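Cysteine desulfurase (Stenotrophomonas maltophilia, PDB 6WCI) probably removes sulfur from L-cysteine with pyridoxal 5'-phosphate as cofactor, giving L-alanine and a persulfide on a sulfur carrier. Local coordinates at residues 116-121 against 239-244; 107-112 against 261-266; 330-335 against 400-405; 366-371 against 376-381. One frame throughout, in Å; residues are numbered along the deposited sequence. Where two conformers were deposited one is given.

Contact 1: residues 116-121 against 239-244; sequences FAINLV and FYAITG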
loop_
_atom_site.group_PDB
_atom_site.type_symbol
_atom_site.label_atom_id
_atom_site.label_comp_id
_atom_site.label_asym_id
_atom_site.label_seq_id
_atom_site.Cartn_x
_atom_site.Cartn_y
_atom_site.Cartn_z
ATOM N N PHE B 116 5.424 -0.959 6.922
ATOM C CA PHE B 116 4.146 -1.491 7.379
ATOM C C PHE B 116 4.331 -2.813 8.111
ATOM O O PHE B 116 3.706 -3.046 9.157
ATOM C CB PHE B 116 3.181 -1.669 6.202
ATOM C CG PHE B 116 1.773 -2.017 6.626
ATOM C CD1 PHE B 116 1.464 -3.279 7.101
ATOM C CD2 PHE B 116 0.764 -1.073 6.559
ATOM C CE1 PHE B 116 0.182 -3.592 7.515
ATOM C CE2 PHE B 116 -0.526 -1.384 6.958
ATOM C CZ PHE B 116 -0.818 -2.643 7.439
ATOM N N ALA B 117 5.150 -3.707 7.556
ATOM C CA ALA B 117 5.421 -4.992 8.201
ATOM C C ALA B 117 5.839 -4.825 9.663
ATOM O O ALA B 117 5.341 -5.532 10.545
ATOM C CB ALA B 117 6.508 -5.742 7.425
ATOM N N ILE B 118 6.771 -3.906 9.940
ATOM C CA ILE B 118 7.247 -3.750 11.314
ATOM C C ILE B 118 6.162 -3.129 12.189
ATOM O O ILE B 118 5.957 -3.544 13.333
ATOM C CB ILE B 118 8.560 -2.938 11.350
ATOM C CG1 ILE B 118 9.696 -3.727 10.691
ATOM C CG2 ILE B 118 8.955 -2.594 12.787
ATOM C CD1 ILE B 118 11.049 -2.984 10.667
ATOM N N ASN B 119 5.425 -2.154 11.657
ATOM C CA ASN B 119 4.360 -1.519 12.433
ATOM C C ASN B 119 3.268 -2.514 12.809
ATOM O O ASN B 119 2.643 -2.391 13.874
ATOM C CB ASN B 119 3.771 -0.348 11.640
ATOM C CG ASN B 119 4.571 0.926 11.795
ATOM O OD1 ASN B 119 4.351 1.701 12.733
ATOM N ND2 ASN B 119 5.492 1.168 10.861
ATOM N N LEU B 120 2.996 -3.490 11.938
ATOM C CA LEU B 120 2.046 -4.540 12.293
ATOM C C LEU B 120 2.519 -5.305 13.525
ATOM O O LEU B 120 1.727 -5.599 14.427
ATOM C CB LEU B 120 1.845 -5.489 11.110
ATOM C CG LEU B 120 1.047 -6.781 11.312
ATOM C CD1 LEU B 120 -0.266 -6.527 12.033
ATOM C CD2 LEU B 120 0.762 -7.450 9.967
ATOM N N VAL B 121 3.810 -5.643 13.576
ATOM C CA VAL B 121 4.375 -6.232 14.788
ATOM C C VAL B 121 4.182 -5.290 15.971
ATOM O O VAL B 121 3.758 -5.706 17.054
ATOM C CB VAL B 121 5.863 -6.579 14.583
ATOM C CG1 VAL B 121 6.412 -7.287 15.821
ATOM C CG2 VAL B 121 6.050 -7.436 13.328
ATOM N N PHE B 239 9.863 -12.842 13.646
ATOM C CA PHE B 239 9.271 -11.976 12.629
ATOM C C PHE B 239 10.375 -11.512 11.693
ATOM O O PHE B 239 11.421 -11.085 12.167
ATOM C CB PHE B 239 8.636 -10.716 13.225
ATOM C CG PHE B 239 7.520 -10.974 14.194
ATOM C CD1 PHE B 239 6.209 -11.098 13.748
ATOM C CD2 PHE B 239 7.769 -11.033 15.550
ATOM C CE1 PHE B 239 5.172 -11.316 14.650
ATOM C CE2 PHE B 239 6.743 -11.245 16.455
ATOM C CZ PHE B 239 5.438 -11.387 16.003
ATOM N N TYR B 240 10.102 -11.508 10.380
ATOM C CA TYR B 240 11.066 -11.079 9.370
ATOM C C TYR B 240 10.350 -10.236 8.319
ATOM O O TYR B 240 9.341 -10.672 7.755
ATOM C CB TYR B 240 11.744 -12.297 8.730
ATOM C CG TYR B 240 12.983 -12.010 7.898
ATOM C CD1 TYR B 240 12.883 -11.609 6.574
ATOM C CD2 TYR B 240 14.253 -12.174 8.437
ATOM C CE1 TYR B 240 14.036 -11.368 5.806
ATOM C CE2 TYR B 240 15.396 -11.938 7.687
ATOM C CZ TYR B 240 15.285 -11.533 6.379
ATOM O OH TYR B 240 16.439 -11.300 5.650
ATOM N N ALA B 241 10.857 -9.025 8.075
ATOM C CA ALA B 241 10.215 -8.033 7.215
ATOM C C ALA B 241 11.067 -7.732 5.982
ATOM O O ALA B 241 12.275 -7.516 6.096
ATOM C CB ALA B 241 9.974 -6.737 7.993
ATOM N N ILE B 242 10.436 -7.675 4.805
ATOM C CA ILE B 242 11.127 -7.332 3.564
ATOM C C ILE B 242 10.320 -6.275 2.823
ATOM O O ILE B 242 9.153 -6.025 3.127
ATOM C CB ILE B 242 11.360 -8.555 2.651
ATOM C CG1 ILE B 242 10.023 -9.176 2.259
ATOM C CG2 ILE B 242 12.256 -9.578 3.338
ATOM C CD1 ILE B 242 10.108 -10.212 1.149
ATOM N N THR B 243 10.957 -5.643 1.837
ATOM C CA THR B 243 10.267 -4.622 1.067
ATOM C C THR B 243 10.519 -4.821 -0.424
ATOM O O THR B 243 11.633 -5.131 -0.856
ATOM C CB THR B 243 10.645 -3.202 1.553
ATOM O OG1 THR B 243 9.676 -2.258 1.075
ATOM C CG2 THR B 243 12.035 -2.790 1.106
ATOM N N GLY B 244 9.454 -4.668 -1.212
ATOM C CA GLY B 244 9.490 -5.136 -2.581
ATOM C C GLY B 244 10.313 -4.296 -3.532
ATOM O O GLY B 244 10.936 -4.835 -4.443
#
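Val-121 and Phe-239, with Ala-117, Ile-118 and Ala-241, pack helix 114-126 against strand 239-243 in the mixed seven-stranded sheet of the large domain, the core of the fold type I pyridoxal-phosphate enzymes. Over these short segments the helix and strand axes come within 8.1 Å at 154°, so the two run nearly antiparallel.

The aromatic part is a CH-pi contact. Val-121 CG1 stands 4.0 Å from the centroid of the Phe-239 ring and only 9° off its normal, so the methyl sits squarely over the face. With CG1 anti to the backbone N (chi1 -176°), CG2 lies anti to the carbonyl carbon and is brought beside the ring at CD1 and CG, Val-121 CG2 reaching Phe-239 CD1 at 3.7 Å. One valine thus covers both the middle of the face and the rim next to the strand backbone.

The aliphatic part is built from smaller groups. Where the CA atoms of Ala-117 and Ala-241 approach to 5.8 Å, the helix comes near the strand with the two alanine methyls facing each other. Farther along the same strand, Thr-243 OG1 hydrogen-bonds OP1 of the cofactor-bearing lysine at position 246, which places this packing next to the phosphate site. Ala-241 CB serves two neighbours on the helix, lying 3.7 Å from Ala-117 CB and 4.1 Å from Ile-118 CG1.

Contact 2: residues 107-112 against 261-266; sequences DLVLCS and EHLDAM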
loop_
_atom_site.group_PDB
_atom_site.type_symbol
_atom_site.label_atom_id
_atom_site.label_comp_id
_atom_site.label_asym_id
_atom_site.label_seq_id
_atom_site.Cartn_x
_atom_site.Cartn_y
_atom_site.Cartn_z
ATOM N N ASP B 107 2.066 -18.334 6.172
ATOM C CA ASP B 107 2.663 -17.528 7.224
ATOM C C ASP B 107 3.261 -16.230 6.704
ATOM O O ASP B 107 4.042 -15.589 7.417
ATOM C CB ASP B 107 3.746 -18.324 7.957
ATOM C CG ASP B 107 3.248 -19.662 8.479
ATOM O OD1 ASP B 107 2.019 -19.817 8.688
ATOM O OD2 ASP B 107 4.095 -20.559 8.686
ATOM N N LEU B 108 2.925 -15.831 5.484
ATOM C CA LEU B 108 3.521 -14.668 4.838
ATOM C C LEU B 108 2.429 -13.635 4.591
ATOM O O LEU B 108 1.531 -13.852 3.765
ATOM C CB LEU B 108 4.207 -15.072 3.534
ATOM C CG LEU B 108 5.124 -14.065 2.857
ATOM C CD1 LEU B 108 6.325 -13.735 3.752
ATOM C CD2 LEU B 108 5.576 -14.617 1.515
ATOM N N VAL B 109 2.514 -12.517 5.299
ATOM C CA VAL B 109 1.550 -11.433 5.179
ATOM C C VAL B 109 2.085 -10.416 4.182
ATOM O O VAL B 109 3.201 -9.914 4.343
ATOM C CB VAL B 109 1.296 -10.780 6.549
ATOM C CG1 VAL B 109 0.280 -9.652 6.424
ATOM C CG2 VAL B 109 0.833 -11.831 7.568
ATOM N N LEU B 110 1.290 -10.110 3.154
ATOM C CA LEU B 110 1.673 -9.149 2.127
ATOM C C LEU B 110 1.212 -7.754 2.539
ATOM O O LEU B 110 0.077 -7.584 2.991
ATOM C CB LEU B 110 1.061 -9.539 0.777
ATOM C CG LEU B 110 1.348 -10.967 0.285
ATOM C CD1 LEU B 110 0.608 -11.288 -0.994
ATOM C CD2 LEU B 110 2.854 -11.169 0.079
ATOM N N CYS B 111 2.094 -6.762 2.397
ATOM C CA CYS B 111 1.786 -5.395 2.808
ATOM C C CYS B 111 2.599 -4.422 1.945
ATOM O O CYS B 111 3.260 -4.820 0.985
ATOM C CB CYS B 111 2.047 -5.232 4.306
ATOM S SG CYS B 111 3.736 -5.688 4.769
ATOM N N SER B 112 2.546 -3.134 2.283
ATOM C CA SER B 112 3.023 -2.086 1.389
ATOM C C SER B 112 4.518 -1.806 1.511
ATOM O O SER B 112 5.007 -0.898 0.835
ATOM C CB SER B 112 2.245 -0.789 1.632
ATOM O OG SER B 112 2.421 -0.345 2.959
ATOM N N GLU B 261 2.485 -19.471 15.415
ATOM C CA GLU B 261 1.925 -19.262 16.750
ATOM C C GLU B 261 1.671 -17.785 17.034
ATOM O O GLU B 261 0.716 -17.445 17.738
ATOM C CB GLU B 261 2.855 -19.847 17.819
ATOM C CG GLU B 261 4.200 -19.146 17.904
ATOM C CD GLU B 261 5.049 -19.599 19.076
ATOM O OE1 GLU B 261 4.481 -19.972 20.123
ATOM O OE2 GLU B 261 6.291 -19.574 18.943
ATOM N N HIS B 262 2.509 -16.894 16.496
ATOM C CA HIS B 262 2.292 -15.467 16.705
ATOM C C HIS B 262 1.135 -14.961 15.862
ATOM O O HIS B 262 0.299 -14.189 16.346
ATOM C CB HIS B 262 3.568 -14.687 16.388
ATOM C CG HIS B 262 4.727 -15.059 17.261
ATOM N ND1 HIS B 262 4.565 -15.536 18.542
ATOM C CD2 HIS B 262 6.062 -15.039 17.032
ATOM C CE1 HIS B 262 5.752 -15.789 19.069
ATOM N NE2 HIS B 262 6.676 -15.495 18.173
ATOM N N LEU B 263 1.069 -15.372 14.596
ATOM C CA LEU B 263 -0.009 -14.883 13.746
ATOM C C LEU B 263 -1.369 -15.288 14.302
ATOM O O LEU B 263 -2.343 -14.533 14.195
ATOM C CB LEU B 263 0.163 -15.398 12.318
ATOM C CG LEU B 263 1.333 -14.858 11.492
ATOM C CD1 LEU B 263 1.513 -15.713 10.253
ATOM C CD2 LEU B 263 1.102 -13.402 11.111
ATOM N N ASP B 264 -1.457 -16.470 14.909
ATOM C CA ASP B 264 -2.745 -16.890 15.455
ATOM C C ASP B 264 -3.099 -16.106 16.716
ATOM O O ASP B 264 -4.258 -15.720 16.903
ATOM C CB ASP B 264 -2.743 -18.395 15.727
ATOM C CG ASP B 264 -2.706 -19.224 14.449
ATOM O OD1 ASP B 264 -3.026 -18.683 13.370
ATOM O OD2 ASP B 264 -2.368 -20.422 14.529
ATOM N N ALA B 265 -2.117 -15.844 17.586
ATOM C CA ALA B 265 -2.395 -15.170 18.849
ATOM C C ALA B 265 -2.599 -13.664 18.689
ATOM O O ALA B 265 -3.297 -13.058 19.505
ATOM C CB ALA B 265 -1.264 -15.435 19.846
ATOM N N MET B 266 -1.996 -13.048 17.671
ATOM C CA MET B 266 -2.054 -11.598 17.523
ATOM C C MET B 266 -3.459 -11.147 17.122
ATOM O O MET B 266 -4.077 -11.752 16.238
ATOM C CB MET B 266 -1.067 -11.129 16.457
ATOM C CG MET B 266 0.402 -11.101 16.909
ATOM S SD MET B 266 1.551 -11.029 15.508
ATOM C CE MET B 266 1.056 -9.542 14.663
#
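Leu-263, on the helix that follows strand 254-258, meets Asp-107, just before strand 108-111, and Val-109 within it; this is an outermost strand of the large-domain sheet within this chain. The interface is small, burying 120 Å² over both sides.

Along 261-266, His-262, the second residue, faces other neighbours: its NE2 is hydrogen-bonded to Asp-238 OD1, and its ring meets Trp-125 edge-to-face, which ties this helical turn to helix 114-126. Leu-263 then carries the contact with both methyls. Its CG lies anti to the carbonyl carbon (chi1 -69°), and the fork at the end of the chain divides between two residues of 107-112. Leu-263 CD1 lies against backbone as much as side chain, 3.7 Å from Asp-107 CA and 4.1 Å from Asp-107 CB. The other branch, Leu-263 CD2, touches Val-109 CG2 at 3.9 Å, the two side chains running past one another with their ends pointing opposite ways. Ala-258, Ala-289 and Phe-293 also pack on Leu-263. Next comes Asp-264, whose OD1 is 7.0 Å from Asp-107 OD1. Arg-260 makes a long, weak ion pair with each of these two carboxylates and would partly offset their like charges.

Across the two segments the chemistry is therefore purely van der Waals: methyl groups against methyl and backbone carbon, with no directional bond. This implies that the contact contributes packing that depends on shape, while polar bonds, such as those from Lys-292 NZ to Leu-263 O and Met-266 O, also hold the helix end.

Contact 3: residues 330-335 against 400-405; sequences AHFTEE and ASLAFY
Phe-332 reaches from helix 318-336 toward Ala-400, near the end of strand 397-401, and Leu-402, just beyond it, and it meets them at different heights along its side chain. Its CG is anti to the backbone N (chi1 -180°), which extends the ring away from the helix and across the strand end. Near the root, Leu-402 CD1 is 3.7 Å from Phe-332 CB and 4.0 Å from Phe-332 CG. At the far tip of the ring, Phe-332 CZ comes to 3.6 Å from Ala-400 CB, with Phe-332 CE2 slightly farther from the same methyl. Both methyls approach the ring obliquely, and the Phe-332 and Leu-402 side chains cross at a slant. Ala-400 and Leu-402 can share one ring because they are two apart in the chain and both direct their CB toward the helix, whereas Ser-401 between them points its CB away. The contact is wholly apolar and all three residues are buried. Around it, Val-355 of strand 354-359 and Met-415 of helix 408-422 also pack on Phe-332, while Leu-328, one helical turn back, packs on Leu-402, so helix 318-336 packs on the six-stranded sheet beside helix 408-422.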
loop_
_atom_site.group_PDB
_atom_site.type_symbol
_atom_site.label_atom_id
_atom_site.label_comp_id
_atom_site.label_asym_id
_atom_site.label_seq_id
_atom_site.Cartn_x
_atom_site.Cartn_y
_atom_site.Cartn_z
ATOM N N ALA B 330 34.334 -5.698 -3.812
ATOM C CA ALA B 330 35.780 -5.774 -3.625
ATOM C C ALA B 330 36.516 -4.877 -4.611
ATOM O O ALA B 330 37.464 -4.181 -4.235
ATOM C CB ALA B 330 36.245 -7.222 -3.756
ATOM N N HIS B 331 36.095 -4.876 -5.878
ATOM C CA HIS B 331 36.691 -3.961 -6.848
ATOM C C HIS B 331 36.440 -2.513 -6.443
ATOM O O HIS B 331 37.366 -1.693 -6.409
ATOM C CB HIS B 331 36.142 -4.248 -8.251
ATOM C CG HIS B 331 36.646 -3.315 -9.316
ATOM N ND1 HIS B 331 36.068 -3.233 -10.566
ATOM C CD2 HIS B 331 37.671 -2.431 -9.321
ATOM C CE1 HIS B 331 36.709 -2.335 -11.290
ATOM N NE2 HIS B 331 37.684 -1.830 -10.556
ATOM N N PHE B 332 35.191 -2.188 -6.101
ATOM C CA PHE B 332 34.854 -0.814 -5.744
ATOM C C PHE B 332 35.574 -0.376 -4.477
ATOM O O PHE B 332 35.966 0.789 -4.352
ATOM C CB PHE B 332 33.341 -0.679 -5.566
ATOM C CG PHE B 332 32.892 0.705 -5.198
ATOM C CD1 PHE B 332 32.871 1.120 -3.877
ATOM C CD2 PHE B 332 32.476 1.590 -6.175
ATOM C CE1 PHE B 332 32.452 2.397 -3.543
ATOM C CE2 PHE B 332 32.054 2.865 -5.845
ATOM C CZ PHE B 332 32.039 3.269 -4.536
ATOM N N THR B 333 35.716 -1.281 -3.505
ATOM C CA THR B 333 36.351 -0.910 -2.245
ATOM C C THR B 333 37.860 -0.772 -2.414
ATOM O O THR B 333 38.469 0.151 -1.860
ATOM C CB THR B 333 36.031 -1.939 -1.155
ATOM O OG1 THR B 333 34.617 -1.965 -0.909
ATOM C CG2 THR B 333 36.771 -1.604 0.146
ATOM N N GLU B 334 38.478 -1.684 -3.171
ATOM C CA GLU B 334 39.922 -1.616 -3.386
ATOM C C GLU B 334 40.302 -0.313 -4.074
ATOM O O GLU B 334 41.247 0.368 -3.668
ATOM C CB GLU B 334 40.386 -2.822 -4.203
ATOM C CG GLU B 334 41.898 -2.960 -4.322
ATOM C CD GLU B 334 42.308 -4.184 -5.121
ATOM O OE1 GLU B 334 41.449 -4.747 -5.831
ATOM O OE2 GLU B 334 43.488 -4.586 -5.037
ATOM N N GLU B 335 39.559 0.061 -5.113
ATOM C CA GLU B 335 39.831 1.324 -5.788
ATOM C C GLU B 335 39.416 2.520 -4.938
ATOM O O GLU B 335 40.069 3.567 -4.984
ATOM C CB GLU B 335 39.126 1.358 -7.147
ATOM C CG GLU B 335 39.403 0.146 -8.033
ATOM C CD GLU B 335 40.863 0.033 -8.438
ATOM O OE1 GLU B 335 41.455 -1.057 -8.275
ATOM O OE2 GLU B 335 41.417 1.043 -8.913
ATOM N N ALA B 400 27.428 4.954 -1.952
ATOM C CA ALA B 400 27.299 4.233 -3.206
ATOM C C ALA B 400 26.858 2.818 -2.876
ATOM O O ALA B 400 27.435 2.177 -1.994
ATOM C CB ALA B 400 28.616 4.223 -3.981
ATOM N N SER B 401 25.810 2.349 -3.544
ATOM C CA SER B 401 25.267 1.026 -3.274
ATOM C C SER B 401 25.065 0.307 -4.595
ATOM O O SER B 401 24.278 0.749 -5.439
ATOM C CB SER B 401 23.965 1.109 -2.468
ATOM O OG SER B 401 23.179 2.229 -2.843
ATOM N N LEU B 402 25.770 -0.800 -4.760
ATOM C CA LEU B 402 25.877 -1.497 -6.028
ATOM C C LEU B 402 24.872 -2.640 -6.096
ATOM O O LEU B 402 24.483 -3.211 -5.072
ATOM C CB LEU B 402 27.295 -2.038 -6.202
ATOM C CG LEU B 402 28.410 -0.995 -6.042
ATOM C CD1 LEU B 402 29.807 -1.634 -6.096
ATOM C CD2 LEU B 402 28.273 0.086 -7.098
ATOM N N ALA B 403 24.445 -2.957 -7.313
ATOM C CA ALA B 403 23.595 -4.108 -7.584
ATOM C C ALA B 403 24.265 -4.977 -8.638
ATOM O O ALA B 403 25.220 -4.563 -9.297
ATOM C CB ALA B 403 22.202 -3.680 -8.047
ATOM N N PHE B 404 23.751 -6.200 -8.783
ATOM C CA PHE B 404 24.383 -7.166 -9.673
ATOM C C PHE B 404 24.415 -6.676 -11.121
ATOM O O PHE B 404 25.319 -7.056 -11.878
ATOM C CB PHE B 404 23.667 -8.512 -9.577
ATOM C CG PHE B 404 22.192 -8.440 -9.902
ATOM C CD1 PHE B 404 21.750 -8.520 -11.221
ATOM C CD2 PHE B 404 21.254 -8.293 -8.893
ATOM C CE1 PHE B 404 20.395 -8.450 -11.517
ATOM C CE2 PHE B 404 19.903 -8.222 -9.179
ATOM C CZ PHE B 404 19.472 -8.298 -10.494
ATOM N N TYR B 405 23.455 -5.835 -11.524
ATOM C CA TYR B 405 23.421 -5.298 -12.882
ATOM C C TYR B 405 24.368 -4.120 -13.088
ATOM O O TYR B 405 24.471 -3.617 -14.210
ATOM C CB TYR B 405 21.989 -4.888 -13.273
ATOM C CG TYR B 405 21.249 -4.079 -12.238
ATOM C CD1 TYR B 405 21.551 -2.747 -12.017
ATOM C CD2 TYR B 405 20.215 -4.647 -11.498
ATOM C CE1 TYR B 405 20.872 -2.007 -11.059
ATOM C CE2 TYR B 405 19.528 -3.922 -10.541
ATOM C CZ TYR B 405 19.849 -2.598 -10.328
ATOM O OH TYR B 405 19.166 -1.870 -9.364
#

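Contact 4: residues 366-371 against 376-381; sequences DLATLL and VAVRSG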
loop_
_atom_site.group_PDB
_atom_site.type_symbol
_atom_site.label_atom_id
_atom_site.label_comp_id
_atom_site.label_asym_id
_atom_site.label_seq_id
_atom_site.Cartn_x
_atom_site.Cartn_y
_atom_site.Cartn_z
ATOM N N ASP B 366 27.814 18.023 -1.378
ATOM C CA ASP B 366 28.500 18.531 -2.560
ATOM C C ASP B 366 29.031 17.400 -3.427
ATOM O O ASP B 366 29.060 17.525 -4.656
ATOM C CB ASP B 366 29.633 19.469 -2.143
ATOM C CG ASP B 366 29.119 20.777 -1.586
ATOM O OD1 ASP B 366 28.241 21.388 -2.232
ATOM O OD2 ASP B 366 29.569 21.183 -0.494
ATOM N N LEU B 367 29.439 16.286 -2.814
ATOM C CA LEU B 367 29.848 15.126 -3.599
ATOM C C LEU B 367 28.690 14.599 -4.448
ATOM O O LEU B 367 28.848 14.353 -5.650
ATOM C CB LEU B 367 30.392 14.031 -2.679
ATOM C CG LEU B 367 31.728 14.294 -1.976
ATOM C CD1 LEU B 367 32.123 13.084 -1.145
ATOM C CD2 LEU B 367 32.830 14.649 -2.983
ATOM N N ALA B 368 27.508 14.434 -3.842
ATOM C CA ALA B 368 26.372 13.904 -4.595
ATOM C C ALA B 368 25.949 14.864 -5.700
ATOM O O ALA B 368 25.710 14.442 -6.836
ATOM C CB ALA B 368 25.193 13.613 -3.659
ATOM N N THR B 369 25.855 16.160 -5.385
ATOM C CA THR B 369 25.360 17.128 -6.360
ATOM C C THR B 369 26.228 17.150 -7.608
ATOM O O THR B 369 25.711 17.154 -8.732
ATOM C CB THR B 369 25.296 18.515 -5.732
ATOM O OG1 THR B 369 24.499 18.460 -4.542
ATOM C CG2 THR B 369 24.681 19.507 -6.698
ATOM N N LEU B 370 27.549 17.143 -7.430
ATOM C CA LEU B 370 28.463 17.172 -8.563
ATOM C C LEU B 370 28.599 15.812 -9.233
ATOM O O LEU B 370 28.824 15.748 -10.447
ATOM C CB LEU B 370 29.840 17.670 -8.112
ATOM C CG LEU B 370 29.804 19.083 -7.542
ATOM C CD1 LEU B 370 31.156 19.466 -6.951
ATOM C CD2 LEU B 370 29.392 20.061 -8.634
ATOM N N LEU B 371 28.506 14.719 -8.471
ATOM C CA LEU B 371 28.570 13.409 -9.106
ATOM C C LEU B 371 27.400 13.223 -10.064
ATOM O O LEU B 371 27.568 12.677 -11.162
ATOM C CB LEU B 371 28.601 12.298 -8.057
ATOM C CG LEU B 371 29.941 12.036 -7.369
ATOM C CD1 LEU B 371 29.808 11.005 -6.264
ATOM C CD2 LEU B 371 30.996 11.608 -8.388
ATOM N N VAL B 376 26.395 10.232 -12.344
ATOM C CA VAL B 376 26.474 9.262 -11.261
ATOM C C VAL B 376 25.392 9.576 -10.240
ATOM O O VAL B 376 25.309 10.698 -9.731
ATOM C CB VAL B 376 27.862 9.277 -10.598
ATOM C CG1 VAL B 376 27.870 8.315 -9.422
ATOM C CG2 VAL B 376 28.944 8.912 -11.593
ATOM N N ALA B 377 24.568 8.587 -9.932
ATOM C CA ALA B 377 23.523 8.736 -8.927
ATOM C C ALA B 377 23.979 8.053 -7.643
ATOM O O ALA B 377 24.130 6.829 -7.597
ATOM C CB ALA B 377 22.201 8.156 -9.422
ATOM N N VAL B 378 24.227 8.847 -6.611
ATOM C CA VAL B 378 24.425 8.352 -5.259
ATOM C C VAL B 378 23.549 9.179 -4.329
ATOM O O VAL B 378 22.878 10.119 -4.748
ATOM C CB VAL B 378 25.905 8.405 -4.812
ATOM C CG1 VAL B 378 26.781 7.594 -5.747
ATOM C CG2 VAL B 378 26.387 9.840 -4.737
ATOM N N ARG B 379 23.575 8.827 -3.054
ATOM C CA ARG B 379 22.765 9.497 -2.052
ATOM C C ARG B 379 23.671 9.970 -0.930
ATOM O O ARG B 379 24.471 9.187 -0.406
ATOM C CB ARG B 379 21.701 8.554 -1.507
ATOM C CG ARG B 379 20.830 9.144 -0.414
ATOM C CD ARG B 379 20.118 10.393 -0.900
ATOM N NE ARG B 379 18.977 10.740 -0.058
ATOM C CZ ARG B 379 18.464 11.964 0.019
ATOM N NH1 ARG B 379 19.001 12.952 -0.692
ATOM N NH2 ARG B 379 17.426 12.202 0.809
ATOM N N SER B 380 23.539 11.233 -0.547
ATOM C CA SER B 380 24.240 11.751 0.617
ATOM C C SER B 380 23.236 12.220 1.660
ATOM O O SER B 380 22.190 12.780 1.320
ATOM C CB SER B 380 25.177 12.887 0.238
ATOM O OG SER B 380 26.187 12.415 -0.636
ATOM N N GLY B 381 23.555 11.985 2.920
ATOM C CA GLY B 381 22.723 12.440 4.008
ATOM C C GLY B 381 22.830 11.485 5.187
ATOM O O GLY B 381 23.905 10.936 5.451
HETATM O O HOH W 1 24.456 11.600 -7.270
#
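The backbones of Leu-371 and Val-376 are joined by a hydrogen bond from Val-376 N to Leu-371 O, 3.0 Å long with an N-H...O angle of 147° and the donor lifted 40° out of the carbonyl plane. A water also bridges the two segments. It accepts from Val-378 N at 2.8 Å, and Ala-368 O and Val-376 O are both placed to receive a proton from it, though more acceptors lie in reach than it has protons, so which of them it serves is not settled.

Side chains fill the space beside these bonds. Leu-371 CB rests on Val-376 CB at 4.0 Å, and its end, Leu-371 CD1, reaches Val-378 CG2 at 3.9 Å. In Val-378 the CG2 methyl lies between the backbone N and the carbonyl carbon, the crowded position (chi1 -58° for CG1), and from there it also comes within 4.1 Å of Ala-368 CB.

Helix 364-373 leads through a short connection into strand 376-381, a member of the mixed six-stranded sheet of the small domain, and packs back on it. Phe-414 of helix 408-422 touches both Val-376 and Val-378, and on the other side Ala-377 and Arg-379 pack on His-80 and Val-79 of the second subunit.

Farther along, Ser-380 OG lies 3.4 Å from Ala-368 CB, a contact with a methyl, while the hydroxyl is hydrogen-bonded to Ala-364 O near the start of the same helix.

In the fold
Two pairs of contacts mark the two sheets of the chain. Contacts 1 and 2, with centres 10 Å apart, both reach the seven-stranded sheet: strand 108-111 leads directly into helix 114-126, contact 1 is nested inside the loop closed by contact 2, and Phe-239 packs on Met-266 and His-262. Contacts 3 and 4, with centres 16 Å apart, share the six-stranded sheet through neighbouring strands 397-401 and 376-381, and contact 4 is nested in contact 3. The pairs follow in series, and contacts 2 and 4 lie about 39 Å apart between centres, on opposite sides of the chain's centre. Contacts 1 and 4 each touch the second subunit, so both halves take part in the dimer.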